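Local atomic coordinates of glycerol trinitrate reductase (Agrobacterium tumefaciens, PDB entry 5EPD), a protein that reduces glycerol trinitrate as a bacterial Old Yellow Enzyme, probably with FMN as cofactor and NADH or NADPH as electron source, and is captured here without its flavin. Residues R126-V130 with V158-E162; E204-K208 with S250-P254; T245-P251 with I279-V285; R309-N314 with R330-F336; R338-N343 with P355-A361. One frame throughout, in Å; residues are numbered along the deposited sequence.

Contact 1 (R126-V130 with V158-E162); sequences RISHV and VDVSE
The hydroxyl of Ser-161 lies over one face of the His-129 imidazole while the same oxygen receives the backbone N-H of the next residue, Val-130. Ser-161 OG stands 3.5 Å above the ring plane, displaced toward the rim, and its bond from Val-130 N measures 3.0 Å, with a fairly straight angle of 155° at the hydrogen. Two torsions set this up: Ser-161 tucks OG in beside its backbone N (chi1 -56°), and His-129 swings its ring out trans to the backbone N (chi1 -168°). At the ring edge, near its plane, Asp-159 O comes within 3.4 Å of His-129 CD2. Val-158 CG1 meets the same carbon at 3.5 Å, its side chain crossing that of His-129 at about a right angle.

The backbones are joined by Ser-161 N to Ser-128 O at 3.1 Å. Next to this bond, Val-160 CB presses against Ser-128 O at 3.2 Å, and Val-160 CG1 reaches Ile-127 CG2. At the far end a water donates to both Arg-126 O and Ser-161 O.

The contact joins the loop after barrel strand 117-122 to the end of 150-153/156-159, an antiparallel hairpin between barrel strands 117-122 and 193-196, ahead of helix 171-187. Arg-126 turns its guanidinium elsewhere, to Ile-145 O.

Ser-161 therefore contributes its amide N, its hydroxyl and, through water, its carbonyl. Ser-161 OG and Asp-159 O are packing neighbours of the imidazole's face and edge; the hydrogen bond between His-129 ND1 and Asn-131 N is what should limit rotation of the ring.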
# COMPACT_ATOMS: atom_id res chain seq x y z
N ARG A 126 -1.58 15.56 -2.32
CA ARG A 126 -1.54 16.73 -1.42
C ARG A 126 -1.06 16.44 0.00
O ARG A 126 -0.82 17.39 0.79
CB ARG A 126 -2.90 17.40 -1.35
CG ARG A 126 -3.94 16.59 -0.59
CD ARG A 126 -5.33 17.11 -0.86
NE ARG A 126 -6.30 16.35 -0.08
CZ ARG A 126 -7.51 16.78 0.27
NH1 ARG A 126 -7.97 17.98 -0.06
NH2 ARG A 126 -8.28 15.96 0.97
N ILE A 127 -0.91 15.14 0.34
CA ILE A 127 -0.41 14.74 1.66
C ILE A 127 1.12 14.72 1.62
O ILE A 127 1.76 13.64 1.62
CB ILE A 127 -1.01 13.40 2.12
CG1 ILE A 127 -2.54 13.51 2.13
CG2 ILE A 127 -0.56 13.05 3.54
CD1 ILE A 127 -3.24 12.23 2.54
N SER A 128 1.69 15.93 1.57
CA SER A 128 3.14 16.15 1.58
C SER A 128 3.46 17.53 2.15
O SER A 128 2.57 18.24 2.64
CB SER A 128 3.71 16.02 0.16
OG SER A 128 5.13 16.02 0.18
N HIS A 129 4.73 17.90 2.10
CA HIS A 129 5.17 19.19 2.63
C HIS A 129 6.20 19.73 1.66
O HIS A 129 6.95 18.97 1.05
CB HIS A 129 5.76 19.00 4.03
CG HIS A 129 5.97 20.27 4.78
ND1 HIS A 129 7.12 21.02 4.67
CD2 HIS A 129 5.21 20.91 5.70
CE1 HIS A 129 7.05 22.08 5.46
NE2 HIS A 129 5.90 22.03 6.10
N VAL A 130 6.23 21.05 1.51
CA VAL A 130 7.20 21.72 0.62
C VAL A 130 8.63 21.25 0.83
O VAL A 130 9.38 21.03 -0.12
CB VAL A 130 7.09 23.28 0.70
CG1 VAL A 130 5.83 23.75 0.00
CG2 VAL A 130 7.10 23.79 2.14
N VAL A 158 3.91 17.99 11.31
CA VAL A 158 3.56 19.32 10.84
C VAL A 158 2.38 19.20 9.87
O VAL A 158 2.20 18.16 9.19
CB VAL A 158 4.78 19.96 10.13
CG1 VAL A 158 5.02 19.29 8.79
CG2 VAL A 158 4.58 21.46 9.89
N ASP A 159 1.57 20.25 9.79
CA ASP A 159 0.48 20.24 8.82
C ASP A 159 1.05 20.13 7.40
O ASP A 159 2.12 20.67 7.08
CB ASP A 159 -0.38 21.49 8.94
CG ASP A 159 -0.97 21.65 10.32
OD1 ASP A 159 -1.26 20.65 10.99
OD2 ASP A 159 -1.13 22.80 10.75
N VAL A 160 0.36 19.38 6.56
CA VAL A 160 0.72 19.31 5.15
C VAL A 160 0.52 20.67 4.49
O VAL A 160 -0.25 21.50 4.97
CB VAL A 160 -0.06 18.20 4.40
CG1 VAL A 160 0.37 16.82 4.92
CG2 VAL A 160 -1.59 18.38 4.51
N SER A 161 1.23 20.90 3.40
CA SER A 161 1.22 22.17 2.72
C SER A 161 0.02 22.29 1.80
O SER A 161 -0.58 21.27 1.41
CB SER A 161 2.49 22.30 1.89
OG SER A 161 3.65 22.14 2.69
N GLU A 162 -0.29 23.54 1.45
CA GLU A 162 -1.24 23.88 0.38
C GLU A 162 -0.77 23.26 -0.94
O GLU A 162 0.38 23.46 -1.33
CB GLU A 162 -1.31 25.40 0.22
CG GLU A 162 -1.83 26.15 1.45
CD GLU A 162 -3.33 26.03 1.63
OE1 GLU A 162 -4.01 25.60 0.66
OE2 GLU A 162 -3.82 26.37 2.75
O HOH W 1 -2.63 19.16 1.61

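Contact 2 (E204-K208 with S250-P254); sequences EQFAK and SPVSP
Lys-208 turns CG back alongside its own amide (chi1 -68°) and stays extended to its tip, while Glu-204 sends CG away from its backbone N (chi1 -178°) and also runs on straight; both chains thus end beside the 250-254 loop. There Lys-208 NZ donates to Ser-253 OG at 2.7 Å and to Ser-250 O at 2.8 Å, the latter nearly in line with the carbonyl bond. Its third strong partner is Glu-204, a salt bridge from Lys-208 NZ to Glu-204 OE2 at 2.7 Å, approached from 70° out of the carboxylate plane. These three match the three N-H groups of the ammonium; Pro-251 O, 3.2 Å from Lys-208 NZ, adds a weak, longer bond.

In the TIM barrel this links short helix 202-207, which follows strand 193-196, to the loop leaving the next strand, 245-249. The i to i+4 salt bridge runs along the helix end, and NZ carries the bonds across to the loop.

Glu-204 reaches the loop through a water, which gives a hydrogen to Glu-204 OE2 at 2.8 Å and accepts one from Ser-250 N at 3.1 Å. Second-shell bonds orient both serines: Ser-250 OG pairs with Asn-199 N, and Ser-253 OG with Ile-258 O. Tyr-267 of helix 263-276 packs against Glu-204, Lys-208 and Pro-251.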
# COMPACT_ATOMS: atom_id res chain seq x y z
N GLU A 204 -6.91 8.54 -4.81
CA GLU A 204 -8.17 8.65 -4.07
C GLU A 204 -8.63 10.12 -4.04
O GLU A 204 -9.85 10.41 -4.02
CB GLU A 204 -8.06 8.09 -2.64
CG GLU A 204 -9.40 8.16 -1.88
CD GLU A 204 -9.36 7.69 -0.42
OE1 GLU A 204 -8.83 8.42 0.45
OE2 GLU A 204 -9.91 6.60 -0.14
N GLN A 205 -7.67 11.05 -4.03
CA GLN A 205 -8.02 12.46 -4.04
C GLN A 205 -8.85 12.73 -5.30
O GLN A 205 -9.77 13.53 -5.26
CB GLN A 205 -6.79 13.35 -4.05
CG GLN A 205 -6.13 13.54 -2.70
CD GLN A 205 -4.65 13.81 -2.84
OE1 GLN A 205 -4.22 14.64 -3.67
NE2 GLN A 205 -3.84 13.12 -2.04
N PHE A 206 -8.48 12.07 -6.39
CA PHE A 206 -9.19 12.19 -7.66
C PHE A 206 -10.54 11.48 -7.61
O PHE A 206 -11.53 12.01 -8.11
CB PHE A 206 -8.35 11.61 -8.83
CG PHE A 206 -7.44 12.62 -9.50
CD1 PHE A 206 -6.18 12.90 -8.98
CD2 PHE A 206 -7.85 13.29 -10.66
CE1 PHE A 206 -5.34 13.82 -9.60
CE2 PHE A 206 -7.01 14.21 -11.28
CZ PHE A 206 -5.75 14.47 -10.76
N ALA A 207 -10.55 10.27 -7.04
CA ALA A 207 -11.73 9.45 -6.93
C ALA A 207 -12.88 10.03 -6.08
O ALA A 207 -14.06 9.85 -6.41
CB ALA A 207 -11.34 8.08 -6.40
N LYS A 208 -12.54 10.70 -4.98
CA LYS A 208 -13.53 11.24 -4.04
C LYS A 208 -13.82 12.75 -4.22
O LYS A 208 -12.91 13.57 -4.28
CB LYS A 208 -13.09 10.91 -2.59
CG LYS A 208 -13.16 9.42 -2.31
CD LYS A 208 -12.76 9.04 -0.89
CE LYS A 208 -13.00 7.56 -0.65
NZ LYS A 208 -12.48 7.09 0.67
N SER A 250 -9.94 2.07 -0.34
CA SER A 250 -10.55 2.30 0.95
C SER A 250 -11.83 3.12 0.74
O SER A 250 -11.81 4.36 0.89
CB SER A 250 -9.57 3.09 1.84
OG SER A 250 -9.23 4.36 1.27
N PRO A 251 -12.94 2.46 0.33
CA PRO A 251 -14.20 3.15 -0.02
C PRO A 251 -14.69 4.15 1.03
O PRO A 251 -15.07 5.27 0.68
CB PRO A 251 -15.20 1.99 -0.15
CG PRO A 251 -14.36 0.86 -0.62
CD PRO A 251 -13.06 1.00 0.13
N VAL A 252 -14.68 3.73 2.30
CA VAL A 252 -15.16 4.54 3.39
C VAL A 252 -13.99 5.21 4.11
O VAL A 252 -13.20 4.56 4.76
CB VAL A 252 -15.97 3.69 4.38
CG1 VAL A 252 -16.60 4.57 5.45
CG2 VAL A 252 -17.04 2.91 3.64
N SER A 253 -13.88 6.53 3.98
CA SER A 253 -12.79 7.27 4.63
C SER A 253 -13.00 7.25 6.15
O SER A 253 -14.13 7.04 6.61
CB SER A 253 -12.77 8.73 4.14
OG SER A 253 -12.89 8.82 2.72
N PRO A 254 -11.94 7.46 6.93
CA PRO A 254 -12.18 7.72 8.34
C PRO A 254 -12.78 9.12 8.50
O PRO A 254 -12.99 9.83 7.49
CB PRO A 254 -10.79 7.64 8.96
CG PRO A 254 -9.87 8.08 7.86
CD PRO A 254 -10.51 7.60 6.58
O HOH W 2 -9.83 4.60 -2.09

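Contact 3 (T245-P251 with I279-V285); sequences TGIRISP and IAYIHVV
Backbone bonds zip strand 245-249 to strand 281-284 in parallel, with Ile-247 receiving His-283 N at its carbonyl O (2.8 Å) and donating its N to Tyr-281 O (3.2 Å). Ile-249 repeats the pattern, its N reaching His-283 O at 2.8 Å and its O taking Val-285 N at 2.9 Å. The strand axes cross at -21°.

CH-pi contacts and a guanidinium poised over a ring occupy the face carrying Tyr-281 and His-283. Gly-246 CA sits 3.6 Å from the centroid of the Tyr-281 ring, almost exactly on the ring normal. Tyr-281 folds its ring over that glycine because CG lies between its backbone N and carbonyl carbon (chi1 77°). Farther on, Arg-248 CG makes a CH-pi contact with the His-283 ring, and Arg-248 NE hangs 3.4 Å above the middle of that ring. Their planes are 69° apart, so this is no flat stack, and Val-285 CG2 lies over one face of the guanidinium, 3.6 Å above its plane.

Apolar contacts fill the opposite face, where Ile-247 CG2 meets Ile-282 CG2 at 3.8 Å and Ile-249 lies alongside Val-284. Helices 227-240 and 263-276 cover this side; the latter completes a beta-alpha-beta unit of the TIM barrel.

Glu-194 OE2 bonds both Tyr-281 OH and His-283 ND1, which probably fixes the two rings in orientation, and its charge may favour the nearby arginine.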
# COMPACT_ATOMS: atom_id res chain seq x y z
N THR A 245 -0.34 -7.40 -11.08
CA THR A 245 -0.91 -6.13 -10.64
C THR A 245 -2.03 -6.32 -9.61
O THR A 245 -2.93 -7.15 -9.78
CB THR A 245 -1.46 -5.32 -11.84
OG1 THR A 245 -0.43 -5.18 -12.82
CG2 THR A 245 -1.93 -3.92 -11.40
N GLY A 246 -1.94 -5.56 -8.51
CA GLY A 246 -3.02 -5.44 -7.54
C GLY A 246 -3.25 -3.97 -7.31
O GLY A 246 -2.45 -3.13 -7.74
N ILE A 247 -4.36 -3.65 -6.65
CA ILE A 247 -4.62 -2.30 -6.22
C ILE A 247 -5.20 -2.39 -4.81
O ILE A 247 -5.89 -3.38 -4.49
CB ILE A 247 -5.59 -1.58 -7.20
CG1 ILE A 247 -5.76 -0.12 -6.84
CG2 ILE A 247 -6.95 -2.27 -7.22
CD1 ILE A 247 -6.59 0.63 -7.85
N ARG A 248 -4.90 -1.38 -3.99
CA ARG A 248 -5.58 -1.18 -2.69
C ARG A 248 -6.57 -0.01 -2.78
O ARG A 248 -6.21 1.02 -3.32
CB ARG A 248 -4.55 -0.86 -1.60
CG ARG A 248 -5.08 -0.89 -0.17
CD ARG A 248 -3.97 -0.69 0.87
NE ARG A 248 -4.11 -1.61 2.02
CZ ARG A 248 -3.71 -1.34 3.27
NH1 ARG A 248 -3.16 -0.18 3.57
NH2 ARG A 248 -3.89 -2.26 4.24
N ILE A 249 -7.78 -0.17 -2.22
CA ILE A 249 -8.77 0.90 -2.08
C ILE A 249 -9.39 0.93 -0.69
O ILE A 249 -9.40 -0.07 0.03
CB ILE A 249 -9.94 0.76 -3.09
CG1 ILE A 249 -10.72 -0.54 -2.82
CG2 ILE A 249 -9.41 0.80 -4.51
CD1 ILE A 249 -11.88 -0.83 -3.74
N SER A 250 -9.94 2.07 -0.34
CA SER A 250 -10.55 2.30 0.95
C SER A 250 -11.83 3.12 0.74
O SER A 250 -11.81 4.36 0.89
CB SER A 250 -9.57 3.09 1.84
OG SER A 250 -9.23 4.36 1.27
N PRO A 251 -12.94 2.46 0.33
CA PRO A 251 -14.20 3.15 -0.02
C PRO A 251 -14.69 4.15 1.03
O PRO A 251 -15.07 5.27 0.68
CB PRO A 251 -15.20 1.99 -0.15
CG PRO A 251 -14.36 0.86 -0.62
CD PRO A 251 -13.06 1.00 0.13
N ILE A 279 -7.06 -7.62 -13.56
CA ILE A 279 -5.98 -7.59 -12.56
C ILE A 279 -6.14 -8.71 -11.54
O ILE A 279 -7.26 -9.16 -11.22
CB ILE A 279 -5.81 -6.23 -11.84
CG1 ILE A 279 -7.12 -5.76 -11.24
CG2 ILE A 279 -5.23 -5.18 -12.78
CD1 ILE A 279 -6.92 -4.65 -10.24
N ALA A 280 -4.99 -9.14 -11.03
CA ALA A 280 -4.89 -10.24 -10.07
C ALA A 280 -5.72 -10.05 -8.78
O ALA A 280 -6.30 -11.00 -8.28
CB ALA A 280 -3.43 -10.48 -9.70
N TYR A 281 -5.77 -8.83 -8.23
CA TYR A 281 -6.48 -8.65 -6.96
C TYR A 281 -6.84 -7.22 -6.60
O TYR A 281 -6.17 -6.27 -7.01
CB TYR A 281 -5.66 -9.27 -5.81
CG TYR A 281 -4.47 -8.47 -5.33
CD1 TYR A 281 -4.63 -7.36 -4.51
CD2 TYR A 281 -3.17 -8.85 -5.67
CE1 TYR A 281 -3.53 -6.65 -4.04
CE2 TYR A 281 -2.06 -8.16 -5.19
CZ TYR A 281 -2.24 -7.05 -4.38
OH TYR A 281 -1.16 -6.35 -3.92
N ILE A 282 -7.90 -7.10 -5.80
CA ILE A 282 -8.18 -5.87 -5.08
C ILE A 282 -7.94 -6.11 -3.59
O ILE A 282 -8.14 -7.21 -3.07
CB ILE A 282 -9.61 -5.31 -5.34
CG1 ILE A 282 -10.70 -6.34 -4.98
CG2 ILE A 282 -9.75 -4.84 -6.79
CD1 ILE A 282 -12.10 -5.79 -5.08
N HIS A 283 -7.47 -5.06 -2.93
CA HIS A 283 -7.14 -5.07 -1.51
C HIS A 283 -7.99 -3.97 -0.86
O HIS A 283 -7.78 -2.77 -1.08
CB HIS A 283 -5.63 -4.80 -1.36
CG HIS A 283 -5.12 -4.87 0.04
ND1 HIS A 283 -3.77 -4.93 0.32
CD2 HIS A 283 -5.75 -4.90 1.24
CE1 HIS A 283 -3.59 -5.00 1.63
NE2 HIS A 283 -4.78 -4.97 2.21
N VAL A 284 -8.96 -4.37 -0.06
CA VAL A 284 -9.96 -3.43 0.41
C VAL A 284 -9.80 -3.21 1.91
O VAL A 284 -9.87 -4.16 2.71
CB VAL A 284 -11.40 -3.89 0.05
CG1 VAL A 284 -12.43 -2.85 0.52
CG2 VAL A 284 -11.53 -4.13 -1.46
N VAL A 285 -9.57 -1.94 2.26
CA VAL A 285 -9.56 -1.47 3.63
C VAL A 285 -11.05 -1.26 3.99
O VAL A 285 -11.70 -0.37 3.41
CB VAL A 285 -8.78 -0.14 3.74
CG1 VAL A 285 -8.86 0.39 5.16
CG2 VAL A 285 -7.32 -0.32 3.30

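Contact 4 (R309-N314 with R330-F336); sequences RTYIAN and RADLIAF
Backbone hydrogen bonds carry most of this parallel pairing, and Tyr-311 O takes two of them: one from Asp-332 N at 3.0 Å and a weak one from Leu-333 N at 3.3 Å. Ala-313 continues the ladder, its N reaching Leu-333 O at 3.1 Å and its O receiving Ala-335 N at 2.9 Å. These bonds set Ile-312 against Leu-333 and Ala-313 against Ile-334.

Side-chain-to-backbone bonds close both ends. At the start, a chi1 of -51° holds the Asp-332 carboxylate on the amide side of its residue, which brings OD2 to Tyr-311 N at 2.8 Å; the N-H meets the carboxylate on its anti side, 18° out of plane. The two residues are thus doubly joined, Tyr-311 N-H to the Asp-332 carboxylate and Asp-332 N-H to the Tyr-311 carbonyl. At the other end Asn-314 ND2 donates to Ala-335 O at 2.9 Å from well above the carbonyl plane, 64° out of it.

Apolar contacts fall on both faces. Ile-312 CG1 touches Leu-333 CD1 at 3.9 Å, and Ile-312 CG2 reaches Ala-335 CB beside it. On the other face Ala-313 CB and Ala-331 CB meet at 3.7 Å.

Ring packing is separate: Arg-330 O stands over the Tyr-311 ring, offset to its rim.

Strands 310-313 and 333-336 are the last two of the eight-stranded TIM barrel, and beyond them strand 41-43 closes the cylinder. Asp-332 OD1 pairs with Arg-304, a salt bridge that probably steadies the carboxylate while its other oxygen serves the strand, so a charged side chain extends the ladder where the regular pairing has not yet begun.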
# COMPACT_ATOMS: atom_id res chain seq x y z
N ARG A 309 -11.60 -12.02 -9.40
CA ARG A 309 -10.35 -12.62 -8.91
C ARG A 309 -10.24 -12.45 -7.38
O ARG A 309 -11.26 -12.33 -6.69
CB ARG A 309 -9.17 -11.96 -9.63
CG ARG A 309 -8.65 -12.72 -10.84
CD ARG A 309 -9.47 -12.47 -12.08
NE ARG A 309 -8.81 -13.09 -13.23
CZ ARG A 309 -8.89 -12.66 -14.50
NH1 ARG A 309 -9.59 -11.57 -14.83
NH2 ARG A 309 -8.26 -13.32 -15.45
N THR A 310 -9.01 -12.43 -6.86
CA THR A 310 -8.74 -12.30 -5.42
C THR A 310 -9.20 -10.99 -4.74
O THR A 310 -9.01 -9.88 -5.26
CB THR A 310 -7.25 -12.47 -5.14
OG1 THR A 310 -6.81 -13.68 -5.76
CG2 THR A 310 -6.93 -12.50 -3.64
N TYR A 311 -9.81 -11.16 -3.57
CA TYR A 311 -10.16 -10.05 -2.68
C TYR A 311 -9.26 -10.23 -1.44
O TYR A 311 -9.26 -11.28 -0.79
CB TYR A 311 -11.64 -10.12 -2.35
CG TYR A 311 -12.24 -8.98 -1.54
CD1 TYR A 311 -11.95 -8.81 -0.17
CD2 TYR A 311 -13.18 -8.13 -2.12
CE1 TYR A 311 -12.57 -7.78 0.57
CE2 TYR A 311 -13.80 -7.11 -1.39
CZ TYR A 311 -13.50 -6.93 -0.06
OH TYR A 311 -14.15 -5.91 0.61
N ILE A 312 -8.43 -9.23 -1.18
CA ILE A 312 -7.68 -9.17 0.06
C ILE A 312 -8.42 -8.22 1.00
O ILE A 312 -8.57 -7.02 0.70
CB ILE A 312 -6.25 -8.65 -0.15
CG1 ILE A 312 -5.55 -9.48 -1.24
CG2 ILE A 312 -5.49 -8.68 1.17
CD1 ILE A 312 -4.12 -9.07 -1.52
N ALA A 313 -8.88 -8.76 2.12
CA ALA A 313 -9.55 -7.97 3.14
C ALA A 313 -8.59 -7.51 4.26
O ALA A 313 -7.71 -8.26 4.72
CB ALA A 313 -10.71 -8.76 3.72
N ASN A 314 -8.75 -6.26 4.70
CA ASN A 314 -7.94 -5.72 5.77
C ASN A 314 -8.81 -5.23 6.94
O ASN A 314 -9.47 -4.20 6.83
CB ASN A 314 -7.05 -4.60 5.22
CG ASN A 314 -6.16 -4.00 6.28
OD1 ASN A 314 -6.30 -2.83 6.62
ND2 ASN A 314 -5.25 -4.78 6.82
N ARG A 330 -16.22 -14.31 1.83
CA ARG A 330 -16.12 -12.84 1.75
C ARG A 330 -14.76 -12.35 1.23
O ARG A 330 -14.68 -11.28 0.59
CB ARG A 330 -16.36 -12.20 3.12
CG ARG A 330 -17.71 -12.55 3.72
CD ARG A 330 -17.71 -12.40 5.22
NE ARG A 330 -19.01 -11.91 5.68
CZ ARG A 330 -19.31 -10.63 5.93
NH1 ARG A 330 -18.40 -9.67 5.82
NH2 ARG A 330 -20.54 -10.32 6.31
N ALA A 331 -13.71 -13.13 1.50
CA ALA A 331 -12.36 -12.82 1.03
C ALA A 331 -11.58 -14.08 0.79
O ALA A 331 -11.94 -15.16 1.27
CB ALA A 331 -11.61 -11.97 2.03
N ASP A 332 -10.48 -13.92 0.06
CA ASP A 332 -9.55 -15.01 -0.25
C ASP A 332 -8.25 -14.95 0.58
O ASP A 332 -7.64 -15.97 0.86
CB ASP A 332 -9.20 -14.92 -1.73
CG ASP A 332 -10.44 -14.84 -2.59
OD1 ASP A 332 -11.28 -15.75 -2.46
OD2 ASP A 332 -10.59 -13.84 -3.36
N LEU A 333 -7.83 -13.73 0.94
CA LEU A 333 -6.67 -13.49 1.80
C LEU A 333 -7.05 -12.46 2.87
O LEU A 333 -7.99 -11.66 2.69
CB LEU A 333 -5.52 -12.96 0.95
CG LEU A 333 -5.17 -13.80 -0.28
CD1 LEU A 333 -4.11 -13.10 -1.11
CD2 LEU A 333 -4.68 -15.18 0.15
N ILE A 334 -6.36 -12.49 4.00
CA ILE A 334 -6.58 -11.47 5.01
C ILE A 334 -5.23 -10.85 5.38
O ILE A 334 -4.24 -11.56 5.59
CB ILE A 334 -7.42 -11.97 6.21
CG1 ILE A 334 -7.28 -11.04 7.41
CG2 ILE A 334 -7.02 -13.38 6.61
CD1 ILE A 334 -8.60 -10.72 8.09
N ALA A 335 -5.22 -9.51 5.38
CA ALA A 335 -4.02 -8.73 5.61
C ALA A 335 -4.09 -8.18 7.02
O ALA A 335 -5.10 -7.62 7.39
CB ALA A 335 -3.92 -7.60 4.60
N PHE A 336 -3.00 -8.37 7.78
CA PHE A 336 -2.82 -7.91 9.16
C PHE A 336 -1.75 -6.83 9.15
O PHE A 336 -0.74 -6.96 8.45
CB PHE A 336 -2.30 -9.05 10.05
CG PHE A 336 -3.27 -10.19 10.21
CD1 PHE A 336 -3.40 -11.14 9.22
CD2 PHE A 336 -4.07 -10.28 11.34
CE1 PHE A 336 -4.30 -12.18 9.35
CE2 PHE A 336 -4.99 -11.32 11.48
CZ PHE A 336 -5.10 -12.26 10.48

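Contact 5 (R338-N343 with P355-A361); sequences RPFIAN and PLAEVNA
Asn-343 ND2 is gripped twice, donating across the contact to Ala-357 O at 3.0 Å and back to Pro-339 O, 2.9 Å from ND2, in the helix it follows. The second bond lies practically in the amide plane and is nearly straight, 171° at the hydrogen; Pro-339 O also accepts from the backbone N of Asn-343. Asn-343 OD1 takes Ala-357 N on a lone pair; the modelled 2.5 Å is unusually short, and its exact value is doubtful. With CG swung to the backbone-N side (chi1 -49°), the carboxamide meets both the N-H and C=O of Ala-357.

Apolar packing continues along the loop: Val-359 CG2 settles beside Ile-341 CB at 3.6 Å, and Ala-342 CB faces Ala-357 CB at 4.0 Å. Val-359 also makes van der Waals contact with Arg-338, CG2 against its carbonyl and CG1 3.9 Å from Arg-338 NH1, the side chains crossing at about a right angle.

The contact lays the extended chain after helix 346-352 along short helix 338-342, which follows the last barrel strand; Tyr-375 packs on Ile-341 and Ala-342.

One carboxamide thus serves as a paired donor and acceptor for an extended backbone, as a neighbouring strand would, and its bond to Pro-339 O should hold the group's rotation fixed.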
# COMPACT_ATOMS: atom_id res chain seq x y z
N ARG A 338 -0.46 -3.85 12.16
CA ARG A 338 0.43 -3.71 13.32
C ARG A 338 0.93 -5.03 13.91
O ARG A 338 2.07 -5.11 14.33
CB ARG A 338 -0.23 -2.84 14.41
CG ARG A 338 -0.36 -1.37 14.01
CD ARG A 338 -0.49 -0.45 15.20
NE ARG A 338 -0.32 0.95 14.78
CZ ARG A 338 -0.14 1.99 15.61
NH1 ARG A 338 -0.09 1.82 16.94
NH2 ARG A 338 0.02 3.22 15.08
N PRO A 339 0.07 -6.07 13.97
CA PRO A 339 0.58 -7.31 14.57
C PRO A 339 1.87 -7.83 13.94
O PRO A 339 2.69 -8.39 14.64
CB PRO A 339 -0.57 -8.30 14.33
CG PRO A 339 -1.79 -7.44 14.38
CD PRO A 339 -1.39 -6.15 13.73
N PHE A 340 2.05 -7.65 12.64
CA PHE A 340 3.28 -8.03 11.96
C PHE A 340 4.48 -7.16 12.39
O PHE A 340 5.64 -7.59 12.26
CB PHE A 340 3.11 -7.92 10.44
CG PHE A 340 2.72 -9.20 9.79
CD1 PHE A 340 3.63 -10.26 9.70
CD2 PHE A 340 1.46 -9.36 9.24
CE1 PHE A 340 3.27 -11.46 9.10
CE2 PHE A 340 1.10 -10.55 8.64
CZ PHE A 340 2.01 -11.60 8.57
N ILE A 341 4.22 -5.93 12.84
CA ILE A 341 5.30 -5.09 13.40
C ILE A 341 5.91 -5.80 14.63
O ILE A 341 7.14 -6.04 14.70
CB ILE A 341 4.80 -3.69 13.81
CG1 ILE A 341 4.29 -2.90 12.58
CG2 ILE A 341 5.92 -2.92 14.51
CD1 ILE A 341 3.82 -1.50 12.90
N ALA A 342 5.05 -6.16 15.58
CA ALA A 342 5.54 -6.66 16.86
C ALA A 342 5.79 -8.19 16.91
O ALA A 342 6.52 -8.65 17.75
CB ALA A 342 4.58 -6.24 17.97
N ASN A 343 5.19 -8.95 16.00
CA ASN A 343 5.35 -10.43 15.94
C ASN A 343 5.88 -10.90 14.58
O ASN A 343 5.08 -11.10 13.65
CB ASN A 343 4.02 -11.12 16.23
CG ASN A 343 3.35 -10.57 17.49
OD1 ASN A 343 3.44 -11.15 18.58
ND2 ASN A 343 2.70 -9.42 17.35
N PRO A 355 0.25 -16.21 22.58
CA PRO A 355 -0.20 -14.81 22.62
C PRO A 355 0.71 -13.87 21.78
O PRO A 355 1.90 -14.19 21.50
CB PRO A 355 -0.16 -14.45 24.12
CG PRO A 355 0.04 -15.73 24.88
CD PRO A 355 0.69 -16.70 23.91
N LEU A 356 0.13 -12.73 21.38
CA LEU A 356 0.79 -11.80 20.49
C LEU A 356 1.42 -10.64 21.26
O LEU A 356 0.89 -10.16 22.27
CB LEU A 356 -0.21 -11.26 19.47
CG LEU A 356 -0.90 -12.23 18.50
CD1 LEU A 356 -1.65 -11.40 17.45
CD2 LEU A 356 0.07 -13.22 17.83
N ALA A 357 2.58 -10.22 20.78
CA ALA A 357 3.26 -9.04 21.32
C ALA A 357 2.55 -7.76 20.86
O ALA A 357 2.10 -7.66 19.73
CB ALA A 357 4.72 -9.02 20.90
N GLU A 358 2.45 -6.79 21.74
CA GLU A 358 1.91 -5.50 21.37
C GLU A 358 3.00 -4.65 20.75
O GLU A 358 4.20 -4.89 20.94
CB GLU A 358 1.31 -4.82 22.59
CG GLU A 358 0.13 -5.57 23.18
CD GLU A 358 -1.18 -5.03 22.68
OE1 GLU A 358 -1.58 -5.34 21.52
OE2 GLU A 358 -1.81 -4.28 23.45
N VAL A 359 2.56 -3.66 20.00
CA VAL A 359 3.42 -2.72 19.29
C VAL A 359 3.95 -1.67 20.27
O VAL A 359 3.20 -1.21 21.14
CB VAL A 359 2.59 -2.08 18.14
CG1 VAL A 359 2.71 -0.57 18.07
CG2 VAL A 359 2.97 -2.71 16.81
N ASN A 360 5.24 -1.31 20.16
CA ASN A 360 5.69 -0.01 20.72
C ASN A 360 5.38 1.07 19.69
O ASN A 360 6.08 1.18 18.67
CB ASN A 360 7.18 -0.01 21.09
CG ASN A 360 7.69 1.37 21.53
OD1 ASN A 360 7.05 2.42 21.36
ND2 ASN A 360 8.88 1.38 22.10
N ALA A 361 4.33 1.84 19.95
CA ALA A 361 3.81 2.82 18.96
C ALA A 361 4.80 3.94 18.72
O ALA A 361 4.89 4.44 17.59
CB ALA A 361 2.46 3.40 19.39

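From the N terminus, contact 1 closes first, folding the 150-153/156-159 hairpin back on the loop after strand 117-122. Contact 2 follows, joining helix 202-207 to the loop beyond strand 245-249; Arg-126 N meets Gln-205 OE1 to connect it with contact 1. Contact 3 opens on the stretch where contact 2 ends, sharing Ser-250 and Pro-251, so the two loops overlap without nesting. Contacts 3 and 4 close successive strand pairs of the barrel, joined through neighbouring strands 281-284 and 310-313. Contact 5 begins directly after strand 333-336 and ties the C-terminal region to the short helix 338-342 that follows the last barrel strand.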